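Long-range contacts in NADPH-dependent aldehyde reductase YqhD (Escherichia coli, PDB 4QGS), which reduces a broad range of short-chain aldehydes to alcohols with NADPH, using one catalytic zinc ion per subunit: residues 35-40 with 63-68; 98-103 with 140-145; 217-222 with 269-274. All blocks are in the same frame, centred on the assembly; numbering follows the deposited sequence.

Along the chain the three contacts follow one another without overlap. In the N-terminal alpha/beta part, interaction 2 lies within the parallel six-stranded sheet and interaction 1 in the loops leading into its strands 42-46 and 69-73, with centres about 13 Å apart. They join into one apolar patch: Ile-37 CG1 is 3.8 Å from Phe-99 CE2, and Leu-65 CD1 is 4.0 Å from Leu-101 CD2. Interaction 3 belongs to the helical C-terminal part that holds the zinc; its centre is about 43 Å from that of interaction 1 and about 34 Å from that of interaction 2. The first two thus belong to the region that carries NADP-binding residues, whereas the third ties surface loops of the metal-binding half.

Interaction 1 (35-40 with 63-68); sequences EQIPHD and DALKGM
Met-68 lays the end of its side chain against Ile-37 and the backbone of Pro-38, and its terminal methyl makes the closest approaches between residues 35-40 and 63-68. Met-68 CE comes to 3.4 Å from Pro-38 O and also packs on a branch of Ile-37, with Ile-37 CG2 at 3.7 Å. The methionine chain runs extended to its sulfur and bends only at the last torsion (chi3 57°), which turns the methyl onto both partners. This is the tight part of the contact. Ile-37 CG2 stands anti to the backbone N, while the other arm, through CG1, runs toward Leu-65 and ends with Ile-37 CD1 4.4 Å from Leu-65 CD2. That pair is looser but buried toward the strands, where Phe-99 and Phe-183 also cover Ile-37 and Leu-101 lies against Leu-65.

The side facing solvent is looser too. His-39 contributes its carbonyl, with His-39 O 4.1 Å from Met-68 CG, while its imidazole leads away from residues 63-68 and has Asp-40 OD2 4.2 Å above the ring centre. In the second segment, the chain leaves helix 57-64 through a type II beta turn from Leu-65 to Met-68, closed by a bond of 3.0 Å from Met-68 N to Leu-65 O; Gly-67 is its third residue, where a positive phi is expected. Arg-34 NH2 bonds to the carbonyls of Ala-64 and Lys-66, which ties this helix exit to the chain just before Glu-35.

The two segments lead into the neighbouring parallel strands 42-46 and 69-73. No hydrogen bond or salt bridge joins them, so their association here rests on a thioether methyl packed on an isoleucine branch and a backbone carbonyl, contacts with little directional demand.

Interaction 2 (98-103 with 140-145); sequences TFLLAV and SAIPMG
A beta-alpha-beta unit of the parallel sheet brings strands 99-104 and 144-148 together, pairing Leu-100 with Met-144 and Leu-101 with Gly-145. Three backbone hydrogen bonds hold this parallel pair. Leu-100 N gives Pro-143 O a nearly straight bond of 3.0 Å (169° at the hydrogen), Gly-145 N bonds to Leu-100 O, and Ala-102 N bonds to Gly-145 O from a position tilted 22° from the carbonyl plane. Leu-100 O also receives a CA-H...O contact from Met-144 CA at 3.1 Å.

On the sheet face that carries Leu-101 and Gly-145, the ring of Phe-99 lies against the backbone of Pro-143 and Met-144 and crosses the proline ring at a slant. Pro-143 O and Met-144 CA sit over one ring face, both displaced toward its rim, and Pro-143 CB meets Phe-99 CD1 at 3.6 Å. The ring reaches there because CG is anti to the backbone N (chi1 -161°). Phe-99 CE2 and Leu-101 CD1 both close on the Gly-145 backbone, the former 3.5 Å from Gly-145 N and the latter 3.6 Å from Gly-145 O.

The face carrying Leu-100 and Met-144 is largely apolar. Leu-100 CB packs on Met-144 CB at 3.8 Å, while the side chains of Leu-100 and Ile-142 meet at about a right angle, Leu-100 CD1 resting on Ile-142 CG2. Helix 106-119 covers this face through Thr-112, Ala-116 and Ala-119, and its first turns carry the NADP-binding residues Gly-106, Ser-107 and Asp-110. A buried parallel strand pair linked through a covering helix whose start carries NADP-binding residues is typical of Rossmann-like dinucleotide-binding folds.

Interaction 3 (217-222 with 269-274); sequences KPVDAK and AGVPQD
Lys-222 NZ bonds to Asp-220 OD1 at 2.6 Å in a salt bridge that uses the syn lone pair of the carboxylate, and the residue between them, Ala-221, touches Val-271. The bridge spans the start of helix 222-244, where Ala-221 takes the N-cap position. The contact itself joins two surface loops of the helical C-terminal part of this iron-containing alcohol dehydrogenase family member. Residues 217-222 link helix 196-211, which carries the zinc ligands Asp-205 and His-209, to helix 222-244, while residues 269-274 lead into helix 276-288, which carries the zinc ligand His-278.

Between the loops the packing is apolar. Ala-221 CB abuts Val-271 CG1 at 3.5 Å, the closest side-chain approach across the contact. That branch of Val-271 lies beside its own backbone N (chi1 -64°). Val-219 is modelled in two conformers, so its contacts hold for the one described and are less certain than that of Ala-221 with Val-271. In this conformer Val-219 CG2 lies 4.1 Å from Val-271 CG1, the two valines meeting at about a right angle, and Val-219 directs its methyls at CG and CD of Pro-272, with Val-219 CG1 3.8 Å from Pro-272 CG.

Asp-274 fixes the end of residues 269-274 in the fold, pairing with Lys-311 through OD2 and accepting a bond from Ala-276 N through OD1 at the start of helix 276-288. At the far end of the patch, Lys-217 crosses the proline with its aliphatic part, turning at chi3 (-53°), and its CE carbon comes to rest 4.1 Å from Pro-272 CB.

Interaction 1 (35-40 with 63-68)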
ATOM      1  N   GLU A  35     -19.009  18.587   5.736  1.00 18.02           N
ATOM      2  CA  GLU A  35     -19.466  18.527   7.121  1.00 19.18           C
ATOM      3  C   GLU A  35     -18.392  17.985   8.064  1.00 19.74           C
ATOM      4  O   GLU A  35     -18.487  18.146   9.285  1.00 23.10           O
ATOM      5  CB  GLU A  35     -20.752  17.698   7.218  1.00 26.00           C
ATOM      6  CG  GLU A  35     -20.618  16.234   6.876  1.00 31.49           C
ATOM      7  CD  GLU A  35     -21.963  15.528   6.803  1.00 28.58           C
ATOM      8  OE1 GLU A  35     -22.408  15.192   5.683  1.00 37.63           O
ATOM      9  OE2 GLU A  35     -22.572  15.309   7.866  1.00 36.41           O
ATOM     10  N   GLN A  36     -17.348  17.375   7.505  1.00 18.19           N
ATOM     11  CA  GLN A  36     -16.275  16.822   8.340  1.00 19.36           C
ATOM     12  C   GLN A  36     -15.251  17.870   8.778  1.00 21.66           C
ATOM     13  O   GLN A  36     -14.418  17.623   9.652  1.00 25.08           O
ATOM     14  CB  GLN A  36     -15.548  15.696   7.601  1.00 20.35           C
ATOM     15  CG  GLN A  36     -16.444  14.616   7.051  1.00 20.65           C
ATOM     16  CD  GLN A  36     -17.147  13.819   8.121  1.00 24.72           C
ATOM     17  OE1 GLN A  36     -16.598  13.571   9.194  1.00 30.36           O
ATOM     18  NE2 GLN A  36     -18.369  13.405   7.831  1.00 29.86           N
ATOM     19  N   ILE A  37     -15.306  19.041   8.167  1.00 19.13           N
ATOM     20  CA  ILE A  37     -14.305  20.067   8.411  1.00 19.91           C
ATOM     21  C   ILE A  37     -14.998  21.272   9.022  1.00 24.60           C
ATOM     22  O   ILE A  37     -16.044  21.686   8.522  1.00 21.94           O
ATOM     23  CB  ILE A  37     -13.587  20.467   7.108  1.00 22.44           C
ATOM     24  CG1 ILE A  37     -12.881  19.260   6.488  1.00 20.20           C
ATOM     25  CG2 ILE A  37     -12.607  21.605   7.332  1.00 24.70           C
ATOM     26  CD1 ILE A  37     -12.256  19.581   5.156  1.00 19.97           C
ATOM     27  N   PRO A  38     -14.438  21.816  10.112  1.00 26.06           N
ATOM     28  CA  PRO A  38     -15.018  22.986  10.784  1.00 28.10           C
ATOM     29  C   PRO A  38     -15.283  24.117   9.804  1.00 24.58           C
ATOM     30  O   PRO A  38     -14.459  24.369   8.936  1.00 22.16           O
ATOM     31  CB  PRO A  38     -13.942  23.367  11.799  1.00 28.41           C
ATOM     32  CG  PRO A  38     -13.336  22.053  12.163  1.00 29.77           C
ATOM     33  CD  PRO A  38     -13.301  21.265  10.874  1.00 25.02           C
ATOM     34  N   HIS A  39     -16.435  24.771   9.927  1.00 25.22           N
ATOM     35  CA  HIS A  39     -16.816  25.793   8.963  1.00 25.28           C
ATOM     36  C   HIS A  39     -15.793  26.928   8.898  1.00 25.57           C
ATOM     37  O   HIS A  39     -15.666  27.586   7.871  1.00 26.16           O
ATOM     38  CB  HIS A  39     -18.202  26.352   9.302  1.00 24.10           C
ATOM     39  CG  HIS A  39     -18.230  27.167  10.554  1.00 24.40           C
ATOM     40  ND1 HIS A  39     -18.512  26.626  11.791  1.00 31.55           N
ATOM     41  CD2 HIS A  39     -18.004  28.486  10.763  1.00 32.07           C
ATOM     42  CE1 HIS A  39     -18.463  27.576  12.707  1.00 33.76           C
ATOM     43  NE2 HIS A  39     -18.152  28.714  12.110  1.00 29.18           N
ATOM     44  N   ASP A  40     -15.069  27.148   9.995  1.00 25.09           N
ATOM     45  CA  ASP A  40     -14.116  28.252  10.068  1.00 27.97           C
ATOM     46  C   ASP A  40     -12.673  27.774   9.992  1.00 32.91           C
ATOM     47  O   ASP A  40     -11.747  28.508  10.333  1.00 28.79           O
ATOM     48  CB  ASP A  40     -14.321  29.048  11.357  1.00 34.00           C
ATOM     49  CG  ASP A  40     -14.212  28.189  12.603  1.00 34.53           C
ATOM     50  OD1 ASP A  40     -14.076  28.767  13.704  1.00 42.91           O
ATOM     51  OD2 ASP A  40     -14.272  26.943  12.497  1.00 34.70           O
ATOM     52  N   ASP A  63     -15.150  22.809  -5.136  1.00 23.20           N
ATOM     53  CA  ASP A  63     -16.590  23.097  -5.126  1.00 26.75           C
ATOM     54  C   ASP A  63     -17.265  22.660  -3.828  1.00 27.54           C
ATOM     55  O   ASP A  63     -18.113  23.376  -3.292  1.00 26.75           O
ATOM     56  CB  ASP A  63     -17.293  22.430  -6.311  1.00 26.89           C
ATOM     57  CG  ASP A  63     -18.806  22.516  -6.210  1.00 36.22           C
ATOM     58  OD1 ASP A  63     -19.431  21.578  -5.668  1.00 42.70           O
ATOM     59  OD2 ASP A  63     -19.373  23.534  -6.654  1.00 39.77           O
ATOM     60  N   ALA A  64     -16.892  21.490  -3.314  1.00 20.36           N
ATOM     61  CA  ALA A  64     -17.488  20.992  -2.080  1.00 21.17           C
ATOM     62  C   ALA A  64     -17.212  21.932  -0.912  1.00 23.62           C
ATOM     63  O   ALA A  64     -18.022  22.030   0.017  1.00 23.34           O
ATOM     64  CB  ALA A  64     -16.966  19.593  -1.758  1.00 21.66           C
ATOM     65  N   LEU A  65     -16.074  22.617  -0.971  1.00 20.04           N
ATOM     66  CA  LEU A  65     -15.625  23.472   0.125  1.00 19.69           C
ATOM     67  C   LEU A  65     -15.826  24.957  -0.159  1.00 22.40           C
ATOM     68  O   LEU A  65     -15.270  25.810   0.534  1.00 22.83           O
ATOM     69  CB  LEU A  65     -14.147  23.221   0.408  1.00 20.14           C
ATOM     70  CG  LEU A  65     -13.813  21.786   0.802  1.00 18.89           C
ATOM     71  CD1 LEU A  65     -12.349  21.726   1.166  1.00 20.75           C
ATOM     72  CD2 LEU A  65     -14.686  21.368   1.981  1.00 24.12           C
ATOM     73  N   LYS A  66     -16.612  25.262  -1.181  1.00 21.43           N
ATOM     74  CA  LYS A  66     -16.737  26.639  -1.636  1.00 24.25           C
ATOM     75  C   LYS A  66     -17.259  27.535  -0.513  1.00 21.55           C
ATOM     76  O   LYS A  66     -18.221  27.187   0.165  1.00 21.14           O
ATOM     77  CB  LYS A  66     -17.650  26.704  -2.851  1.00 24.24           C
ATOM     78  CG  LYS A  66     -17.538  27.986  -3.619  1.00 32.03           C
ATOM     79  CD  LYS A  66     -18.547  28.011  -4.726  1.00 36.66           C
ATOM     80  CE  LYS A  66     -18.918  29.434  -5.022  1.00 42.91           C
ATOM     81  NZ  LYS A  66     -17.749  30.234  -5.493  1.00 52.01           N
ATOM     82  N   GLY A  67     -16.606  28.676  -0.313  1.00 20.75           N
ATOM     83  CA  GLY A  67     -17.002  29.595   0.738  1.00 20.80           C
ATOM     84  C   GLY A  67     -16.142  29.452   1.978  1.00 23.15           C
ATOM     85  O   GLY A  67     -16.114  30.326   2.840  1.00 22.58           O
ATOM     86  N   MET A  68     -15.440  28.328   2.075  1.00 22.22           N
ATOM     87  CA  MET A  68     -14.524  28.124   3.182  1.00 20.90           C
ATOM     88  C   MET A  68     -13.141  28.661   2.836  1.00 21.02           C
ATOM     89  O   MET A  68     -12.826  28.936   1.672  1.00 26.27           O
ATOM     90  CB  MET A  68     -14.465  26.640   3.556  1.00 19.22           C
ATOM     91  CG  MET A  68     -15.815  26.144   4.081  1.00 23.34           C
ATOM     92  SD  MET A  68     -15.926  24.381   4.413  1.00 24.34           S
ATOM     93  CE  MET A  68     -14.591  24.172   5.584  1.00 24.38           C
TER

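Interaction 2 (98-103 with 140-145)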
ATOM      1  N   THR A  98      -5.279  25.022   9.863  1.00 27.79           N
ATOM      2  CA  THR A  98      -5.827  24.239  10.965  1.00 29.66           C
ATOM      3  C   THR A  98      -6.360  22.884  10.519  1.00 21.52           C
ATOM      4  O   THR A  98      -6.827  22.095  11.340  1.00 24.99           O
ATOM      5  CB  THR A  98      -6.971  24.984  11.667  1.00 31.47           C
ATOM      6  OG1 THR A  98      -8.029  25.198  10.725  1.00 31.42           O
ATOM      7  CG2 THR A  98      -6.485  26.321  12.192  1.00 35.26           C
ATOM      8  N   PHE A  99      -6.314  22.626   9.218  1.00 29.04           N
ATOM      9  CA  PHE A  99      -6.773  21.340   8.699  1.00 25.27           C
ATOM     10  C   PHE A  99      -6.091  21.037   7.367  1.00 25.45           C
ATOM     11  O   PHE A  99      -5.999  21.904   6.508  1.00 24.74           O
ATOM     12  CB  PHE A  99      -8.299  21.328   8.526  1.00 22.09           C
ATOM     13  CG  PHE A  99      -8.887  19.946   8.444  1.00 22.67           C
ATOM     14  CD1 PHE A  99      -9.404  19.338   9.570  1.00 27.74           C
ATOM     15  CD2 PHE A  99      -8.897  19.248   7.239  1.00 25.73           C
ATOM     16  CE1 PHE A  99      -9.934  18.063   9.514  1.00 24.13           C
ATOM     17  CE2 PHE A  99      -9.430  17.963   7.174  1.00 24.46           C
ATOM     18  CZ  PHE A  99      -9.945  17.373   8.313  1.00 27.06           C
ATOM     19  N   LEU A 100      -5.616  19.801   7.204  1.00 23.74           N
ATOM     20  CA  LEU A 100      -4.978  19.377   5.959  1.00 21.49           C
ATOM     21  C   LEU A 100      -5.867  18.420   5.175  1.00 19.63           C
ATOM     22  O   LEU A 100      -6.503  17.555   5.755  1.00 21.76           O
ATOM     23  CB  LEU A 100      -3.628  18.706   6.262  1.00 25.96           C
ATOM     24  CG  LEU A 100      -2.597  19.630   6.905  1.00 26.22           C
ATOM     25  CD1 LEU A 100      -1.557  18.826   7.683  1.00 30.43           C
ATOM     26  CD2 LEU A 100      -1.927  20.451   5.850  1.00 26.19           C
ATOM     27  N   LEU A 101      -5.914  18.572   3.852  1.00 19.47           N
ATOM     28  CA  LEU A 101      -6.745  17.686   3.039  1.00 18.79           C
ATOM     29  C   LEU A 101      -5.959  17.121   1.862  1.00 18.36           C
ATOM     30  O   LEU A 101      -5.752  17.794   0.865  1.00 21.34           O
ATOM     31  CB  LEU A 101      -7.989  18.415   2.528  1.00 16.56           C
ATOM     32  CG  LEU A 101      -8.985  17.567   1.728  1.00 19.23           C
ATOM     33  CD1 LEU A 101      -9.486  16.372   2.504  1.00 20.74           C
ATOM     34  CD2 LEU A 101     -10.172  18.427   1.250  1.00 20.71           C
ATOM     35  N   ALA A 102      -5.523  15.874   1.998  1.00 20.41           N
ATOM     36  CA  ALA A 102      -4.713  15.247   0.960  1.00 20.65           C
ATOM     37  C   ALA A 102      -5.602  14.718  -0.151  1.00 21.50           C
ATOM     38  O   ALA A 102      -6.525  13.941   0.099  1.00 21.91           O
ATOM     39  CB  ALA A 102      -3.881  14.128   1.562  1.00 22.62           C
ATOM     40  N   VAL A 103      -5.323  15.137  -1.380  1.00 18.88           N
ATOM     41  CA  VAL A 103      -6.088  14.687  -2.529  1.00 21.26           C
ATOM     42  C   VAL A 103      -5.155  13.969  -3.501  1.00 19.40           C
ATOM     43  O   VAL A 103      -4.294  14.594  -4.116  1.00 25.37           O
ATOM     44  CB  VAL A 103      -6.789  15.868  -3.230  1.00 19.75           C
ATOM     45  CG1 VAL A 103      -7.592  15.390  -4.426  1.00 20.21           C
ATOM     46  CG2 VAL A 103      -7.681  16.619  -2.240  1.00 17.22           C
ATOM     47  N   SER A 140       0.713  14.760  18.981  1.00 42.48           N
ATOM     48  CA  SER A 140      -0.394  15.479  18.376  1.00 46.80           C
ATOM     49  C   SER A 140      -0.069  15.780  16.930  1.00 44.58           C
ATOM     50  O   SER A 140       1.097  15.802  16.536  1.00 40.00           O
ATOM     51  CB  SER A 140      -0.674  16.784  19.115  1.00 42.16           C
ATOM     52  OG  SER A 140       0.300  17.759  18.774  1.00 39.27           O
ATOM     53  N   ALA A 141      -1.106  16.032  16.145  1.00 41.14           N
ATOM     54  CA  ALA A 141      -0.916  16.375  14.749  1.00 35.63           C
ATOM     55  C   ALA A 141      -2.045  17.285  14.297  1.00 30.34           C
ATOM     56  O   ALA A 141      -3.141  17.261  14.873  1.00 34.57           O
ATOM     57  CB  ALA A 141      -0.856  15.122  13.894  1.00 34.60           C
ATOM     58  N   ILE A 142      -1.771  18.101  13.289  1.00 34.59           N
ATOM     59  CA  ILE A 142      -2.826  18.861  12.634  1.00 34.40           C
ATOM     60  C   ILE A 142      -3.843  17.880  12.077  1.00 31.73           C
ATOM     61  O   ILE A 142      -3.467  16.893  11.443  1.00 32.71           O
ATOM     62  CB  ILE A 142      -2.277  19.742  11.517  1.00 33.08           C
ATOM     63  CG1 ILE A 142      -1.296  20.754  12.097  1.00 40.04           C
ATOM     64  CG2 ILE A 142      -3.409  20.459  10.760  1.00 31.37           C
ATOM     65  CD1 ILE A 142      -0.939  21.822  11.141  1.00 43.31           C
ATOM     66  N   PRO A 143      -5.131  18.127  12.343  1.00 31.53           N
ATOM     67  CA  PRO A 143      -6.167  17.233  11.831  1.00 30.19           C
ATOM     68  C   PRO A 143      -6.073  17.134  10.318  1.00 28.28           C
ATOM     69  O   PRO A 143      -5.770  18.133   9.660  1.00 28.49           O
ATOM     70  CB  PRO A 143      -7.466  17.914  12.266  1.00 33.41           C
ATOM     71  CG  PRO A 143      -7.075  18.693  13.482  1.00 36.45           C
ATOM     72  CD  PRO A 143      -5.700  19.202  13.176  1.00 29.81           C
ATOM     73  N   MET A 144      -6.295  15.947   9.771  1.00 28.51           N
ATOM     74  CA  MET A 144      -6.227  15.802   8.325  1.00 22.58           C
ATOM     75  C   MET A 144      -7.230  14.779   7.829  1.00 24.62           C
ATOM     76  O   MET A 144      -7.598  13.854   8.544  1.00 27.21           O
ATOM     77  CB  MET A 144      -4.804  15.427   7.877  1.00 27.39           C
ATOM     78  CG  MET A 144      -4.302  14.096   8.400  1.00 32.50           C
ATOM     79  SD  MET A 144      -2.907  13.482   7.414  1.00 40.68           S
ATOM     80  CE  MET A 144      -3.756  13.146   5.869  1.00 34.08           C
ATOM     81  N   GLY A 145      -7.691  14.978   6.598  1.00 23.84           N
ATOM     82  CA  GLY A 145      -8.552  14.025   5.930  1.00 20.07           C
ATOM     83  C   GLY A 145      -7.968  13.798   4.549  1.00 18.25           C
ATOM     84  O   GLY A 145      -6.940  14.391   4.193  1.00 22.14           O
TER

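Interaction 3 (217-222 with 269-274)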
ATOM      1  N   LYS A 217       1.418 -19.323   8.599  1.00 18.15           N
ATOM      2  CA  LYS A 217       1.349 -20.483   9.494  1.00 23.71           C
ATOM      3  C   LYS A 217      -0.031 -20.550  10.118  1.00 20.36           C
ATOM      4  O   LYS A 217      -0.579 -19.517  10.485  1.00 24.75           O
ATOM      5  CB  LYS A 217       2.405 -20.399  10.605  1.00 24.06           C
ATOM      6  CG  LYS A 217       3.816 -20.696  10.170  1.00 33.11           C
ATOM      7  CD  LYS A 217       4.807 -20.452  11.305  1.00 42.64           C
ATOM      8  CE  LYS A 217       4.655 -19.054  11.894  1.00 34.22           C
ATOM      9  NZ  LYS A 217       5.660 -18.784  12.956  1.00 49.50           N
ATOM     10  N   PRO A 218      -0.585 -21.764  10.277  1.00 23.18           N
ATOM     11  CA  PRO A 218      -1.921 -21.862  10.876  1.00 22.02           C
ATOM     12  C   PRO A 218      -1.899 -21.571  12.374  1.00 25.40           C
ATOM     13  O   PRO A 218      -1.103 -22.154  13.111  1.00 24.41           O
ATOM     14  CB  PRO A 218      -2.323 -23.308  10.593  1.00 21.57           C
ATOM     15  CG  PRO A 218      -1.026 -24.048  10.537  1.00 25.91           C
ATOM     16  CD  PRO A 218      -0.035 -23.086   9.931  1.00 20.06           C
ATOM     17  N   VAL A 219      -2.742 -20.643  12.813  1.00 20.22           N
ATOM     18  CA  VAL A 219      -2.857 -20.325  14.231  0.84 19.87           C
ATOM     19  C   VAL A 219      -4.318 -20.347  14.672  1.00 17.47           C
ATOM     20  O   VAL A 219      -4.664 -19.830  15.724  1.00 21.67           O
ATOM     21  CB  VAL A 219      -2.241 -18.948  14.579  0.84 20.41           C
ATOM     22  CG1 VAL A 219      -0.739 -18.949  14.320  0.84 21.47           C
ATOM     23  CG2 VAL A 219      -2.926 -17.819  13.806  0.84 21.81           C
ATOM     24  N   ASP A 220      -5.170 -20.965  13.855  1.00 18.71           N
ATOM     25  CA  ASP A 220      -6.617 -21.070  14.107  1.00 20.20           C
ATOM     26  C   ASP A 220      -7.263 -19.710  14.384  1.00 20.23           C
ATOM     27  O   ASP A 220      -8.097 -19.571  15.289  1.00 20.13           O
ATOM     28  CB  ASP A 220      -6.906 -22.027  15.279  1.00 19.20           C
ATOM     29  CG  ASP A 220      -8.358 -22.489  15.316  1.00 22.00           C
ATOM     30  OD1 ASP A 220      -9.063 -22.333  14.294  1.00 20.62           O
ATOM     31  OD2 ASP A 220      -8.804 -23.022  16.365  1.00 24.63           O
ATOM     32  N   ALA A 221      -6.862 -18.708  13.612  1.00 18.64           N
ATOM     33  CA  ALA A 221      -7.513 -17.407  13.623  1.00 19.07           C
ATOM     34  C   ALA A 221      -8.568 -17.405  12.519  1.00 20.05           C
ATOM     35  O   ALA A 221      -8.311 -16.940  11.407  1.00 19.40           O
ATOM     36  CB  ALA A 221      -6.504 -16.301  13.415  1.00 18.86           C
ATOM     37  N   LYS A 222      -9.742 -17.957  12.814  1.00 16.62           N
ATOM     38  CA  LYS A 222     -10.726 -18.245  11.773  1.00 18.09           C
ATOM     39  C   LYS A 222     -11.277 -17.005  11.082  1.00 17.67           C
ATOM     40  O   LYS A 222     -11.464 -17.012   9.862  1.00 17.57           O
ATOM     41  CB  LYS A 222     -11.902 -19.060  12.344  1.00 15.87           C
ATOM     42  CG  LYS A 222     -11.532 -20.505  12.699  1.00 20.03           C
ATOM     43  CD  LYS A 222     -12.792 -21.333  13.001  1.00 20.67           C
ATOM     44  CE  LYS A 222     -12.475 -22.804  13.220  1.00 23.12           C
ATOM     45  NZ  LYS A 222     -11.600 -23.059  14.398  1.00 21.09           N
ATOM     46  N   ALA A 269      -4.345  -8.598  12.272  1.00 20.83           N
ATOM     47  CA  ALA A 269      -4.343  -8.501  13.728  1.00 22.59           C
ATOM     48  C   ALA A 269      -4.320  -9.884  14.343  1.00 21.71           C
ATOM     49  O   ALA A 269      -5.249 -10.669  14.156  1.00 22.88           O
ATOM     50  CB  ALA A 269      -5.559  -7.714  14.220  1.00 23.54           C
ATOM     51  N   GLY A 270      -3.239 -10.180  15.056  1.00 21.05           N
ATOM     52  CA  GLY A 270      -3.119 -11.427  15.794  1.00 27.51           C
ATOM     53  C   GLY A 270      -2.676 -12.652  15.010  1.00 27.79           C
ATOM     54  O   GLY A 270      -2.847 -13.785  15.486  1.00 29.38           O
ATOM     55  N   VAL A 271      -2.106 -12.444  13.821  1.00 21.53           N
ATOM     56  CA  VAL A 271      -1.650 -13.554  12.998  1.00 23.31           C
ATOM     57  C   VAL A 271      -0.212 -13.322  12.529  1.00 20.40           C
ATOM     58  O   VAL A 271       0.255 -12.179  12.509  1.00 19.34           O
ATOM     59  CB  VAL A 271      -2.568 -13.767  11.782  1.00 20.52           C
ATOM     60  CG1 VAL A 271      -3.980 -14.164  12.254  1.00 22.96           C
ATOM     61  CG2 VAL A 271      -2.631 -12.525  10.937  1.00 19.70           C
ATOM     62  N   PRO A 272       0.494 -14.405  12.172  1.00 20.41           N
ATOM     63  CA  PRO A 272       1.882 -14.250  11.715  1.00 19.71           C
ATOM     64  C   PRO A 272       1.923 -13.442  10.441  1.00 21.19           C
ATOM     65  O   PRO A 272       0.981 -13.502   9.645  1.00 22.42           O
ATOM     66  CB  PRO A 272       2.346 -15.691  11.461  1.00 22.24           C
ATOM     67  CG  PRO A 272       1.392 -16.548  12.229  1.00 24.62           C
ATOM     68  CD  PRO A 272       0.086 -15.819  12.208  1.00 22.89           C
ATOM     69  N   GLN A 273       2.976 -12.661  10.259  1.00 18.96           N
ATOM     70  CA  GLN A 273       3.091 -11.901   9.016  1.00 19.60           C
ATOM     71  C   GLN A 273       4.448 -12.128   8.405  1.00 18.49           C
ATOM     72  O   GLN A 273       5.439 -12.269   9.110  1.00 18.57           O
ATOM     73  CB  GLN A 273       2.845 -10.421   9.268  1.00 18.96           C
ATOM     74  CG  GLN A 273       1.416 -10.151   9.781  1.00 22.81           C
ATOM     75  CD  GLN A 273       1.084  -8.691   9.886  1.00 25.26           C
ATOM     76  OE1 GLN A 273       1.732  -7.845   9.272  1.00 23.47           O
ATOM     77  NE2 GLN A 273       0.061  -8.377  10.680  1.00 27.68           N
ATOM     78  N   ASP A 274       4.479 -12.143   7.077  1.00 18.06           N
ATOM     79  CA  ASP A 274       5.667 -12.523   6.331  1.00 17.33           C
ATOM     80  C   ASP A 274       6.434 -11.262   5.920  1.00 18.65           C
ATOM     81  O   ASP A 274       7.341 -10.822   6.625  1.00 19.81           O
ATOM     82  CB  ASP A 274       5.238 -13.368   5.124  1.00 16.37           C
ATOM     83  CG  ASP A 274       6.415 -13.894   4.303  1.00 17.95           C
ATOM     84  OD1 ASP A 274       7.549 -13.443   4.516  1.00 17.76           O
ATOM     85  OD2 ASP A 274       6.172 -14.754   3.432  1.00 19.84           O
TER